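Local coordinates for protein Two-component system sensor histidine kinase (Bacteroides thetaiotaomicron, PDB 3OTT) that probably senses saccharides through this extracellular beta-propeller and beta-sandwich part and relays the signal by histidine phosphorylation to control transcription, at residues Asn73-Met78 with Ile84-Tyr89. Sequence-based numbering, arbitrary orientation.
Sequences NTYLYM and ILVYNY
Asn88 OD1 takes bonds from several groups: Thr74 OG1 lies 3.0 Å from Asn88 OD1 in a weak bond, one that the hydroxyl may give up for another acceptor, and the backbone N atoms of Arg90 and Ala91 in the following turn donate to the same oxygen. With CG swung anti to the backbone N (chi1 -177°), the Asn88 amide lies beside the Thr74 hydroxyl, and a water joins Asn88 ND2 to Thr74 OG1. ND2 also binds Glu95 OE1, which holds the amide from its other end. One residue on, Tyr89 N donates to Thr74 O (3.1 Å), and the Tyr89 ring is laid along the Asn73-Thr74 backbone.

Farther along, Leu76 pairs with Tyr87 through two backbone bonds, Leu76 N to Tyr87 O being 2.7 Å, and Met78 pairs with Leu85 in the same way. On the face carrying Tyr75, Tyr77, Val86 and Asn88, Val86 CG2 sits over the centre of the Tyr77 ring in a CH-pi contact, 3.8 Å from its centroid, while Val86 CG1 reaches Tyr75 CD1 (3.9 Å). The Tyr75 hydroxyl bonds to His372 of the second subunit. On the face of Leu76, Met78, Leu85 and Tyr87, Leu76 CD1 also meets CD2 of Tyr89, just beyond the strand, at 3.5 Å, and the bend at chi3 (-78°) brings Met78 CE to 3.8 Å from Tyr87 CB. Leu43 of strand 42-46 covers Leu76, Met78 and Tyr87; Leu115 of strand 114-119 meets Tyr77 from the opposite side. Thr74 and Tyr75 together face Ile71 in a classic beta bulge. This is the central antiparallel hairpin of a four-stranded beta-propeller blade, packed between its neighbouring blades.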
# COMPACT_ATOMS: atom_id res chain seq x y z
N ASN B 73 -11.38 15.00 7.20
CA ASN B 73 -12.38 14.44 6.30
C ASN B 73 -13.76 15.09 6.57
O ASN B 73 -14.81 14.45 6.39
CB ASN B 73 -12.48 12.93 6.54
CG ASN B 73 -13.04 12.16 5.34
OD1 ASN B 73 -13.00 12.60 4.19
ND2 ASN B 73 -13.57 10.98 5.62
N THR B 74 -13.77 16.32 7.09
CA THR B 74 -15.03 16.96 7.34
C THR B 74 -15.01 18.48 7.27
O THR B 74 -16.08 19.07 7.16
CB THR B 74 -15.73 16.48 8.65
OG1 THR B 74 -17.07 16.96 8.66
CG2 THR B 74 -15.03 16.98 9.94
N TYR B 75 -13.83 19.12 7.36
CA TYR B 75 -13.79 20.61 7.32
C TYR B 75 -13.10 21.16 6.08
O TYR B 75 -12.18 20.57 5.54
CB TYR B 75 -13.10 21.22 8.55
CG TYR B 75 -13.59 20.72 9.90
CD1 TYR B 75 -14.82 21.17 10.44
CD2 TYR B 75 -12.82 19.83 10.65
CE1 TYR B 75 -15.27 20.68 11.67
CE2 TYR B 75 -13.29 19.32 11.88
CZ TYR B 75 -14.49 19.75 12.37
OH TYR B 75 -14.85 19.25 13.61
N LEU B 76 -13.52 22.32 5.64
CA LEU B 76 -12.74 23.09 4.69
C LEU B 76 -12.18 24.24 5.50
O LEU B 76 -12.99 25.03 6.03
CB LEU B 76 -13.61 23.62 3.53
CG LEU B 76 -13.95 22.74 2.32
CD1 LEU B 76 -14.00 21.27 2.61
CD2 LEU B 76 -15.28 23.16 1.72
N TYR B 77 -10.86 24.26 5.70
CA TYR B 77 -10.13 25.38 6.29
C TYR B 77 -9.74 26.28 5.13
O TYR B 77 -9.04 25.84 4.20
CB TYR B 77 -8.83 24.91 7.05
CG TYR B 77 -9.04 24.44 8.47
CD1 TYR B 77 -10.13 23.62 8.80
CD2 TYR B 77 -8.14 24.79 9.48
CE1 TYR B 77 -10.35 23.19 10.13
CE2 TYR B 77 -8.30 24.36 10.80
CZ TYR B 77 -9.42 23.57 11.13
OH TYR B 77 -9.60 23.15 12.45
N MET B 78 -10.15 27.52 5.18
CA MET B 78 -9.96 28.44 4.06
C MET B 78 -9.32 29.75 4.52
O MET B 78 -9.78 30.34 5.50
CB MET B 78 -11.33 28.72 3.42
CG MET B 78 -12.04 27.40 2.94
SD MET B 78 -13.65 27.86 2.32
CE MET B 78 -14.61 28.10 3.83
N ILE B 84 -8.92 32.49 9.14
CA ILE B 84 -9.28 31.20 8.65
C ILE B 84 -10.72 30.99 8.90
O ILE B 84 -11.18 31.08 10.00
CB ILE B 84 -8.45 30.10 9.30
CG1 ILE B 84 -7.01 30.23 8.83
CG2 ILE B 84 -9.07 28.72 9.00
CD1 ILE B 84 -6.13 29.13 9.25
N LEU B 85 -11.43 30.70 7.83
CA LEU B 85 -12.82 30.42 7.89
C LEU B 85 -12.95 28.90 7.83
O LEU B 85 -12.38 28.25 6.94
CB LEU B 85 -13.44 31.08 6.68
CG LEU B 85 -14.95 31.15 6.61
CD1 LEU B 85 -15.56 31.92 7.83
CD2 LEU B 85 -15.28 31.78 5.22
N VAL B 86 -13.62 28.31 8.82
CA VAL B 86 -13.76 26.89 8.90
C VAL B 86 -15.19 26.40 8.54
O VAL B 86 -16.18 26.72 9.24
CB VAL B 86 -13.31 26.37 10.26
CG1 VAL B 86 -13.59 24.89 10.38
CG2 VAL B 86 -11.82 26.67 10.46
N TYR B 87 -15.31 25.57 7.51
CA TYR B 87 -16.62 25.16 7.07
C TYR B 87 -16.77 23.65 7.24
O TYR B 87 -15.98 22.85 6.71
CB TYR B 87 -16.87 25.61 5.60
CG TYR B 87 -18.19 25.16 5.02
CD1 TYR B 87 -19.42 25.74 5.44
CD2 TYR B 87 -18.23 24.19 4.05
CE1 TYR B 87 -20.65 25.31 4.90
CE2 TYR B 87 -19.46 23.77 3.47
CZ TYR B 87 -20.64 24.33 3.91
OH TYR B 87 -21.81 23.91 3.35
N ASN B 88 -17.75 23.25 8.03
CA ASN B 88 -18.06 21.81 8.14
C ASN B 88 -18.94 21.39 6.98
O ASN B 88 -20.10 21.68 6.97
CB ASN B 88 -18.68 21.47 9.52
CG ASN B 88 -18.94 19.97 9.71
OD1 ASN B 88 -19.05 19.23 8.74
ND2 ASN B 88 -19.04 19.52 10.98
N TYR B 89 -18.39 20.71 5.99
CA TYR B 89 -19.16 20.44 4.80
C TYR B 89 -20.16 19.27 4.98
O TYR B 89 -21.11 19.12 4.18
CB TYR B 89 -18.22 20.23 3.61
CG TYR B 89 -17.46 18.90 3.58
CD1 TYR B 89 -18.07 17.72 3.13
CD2 TYR B 89 -16.14 18.82 4.01
CE1 TYR B 89 -17.36 16.51 3.06
CE2 TYR B 89 -15.41 17.60 3.96
CZ TYR B 89 -16.02 16.47 3.52
OH TYR B 89 -15.29 15.33 3.48
O HOH W 1 -19.07 16.29 10.91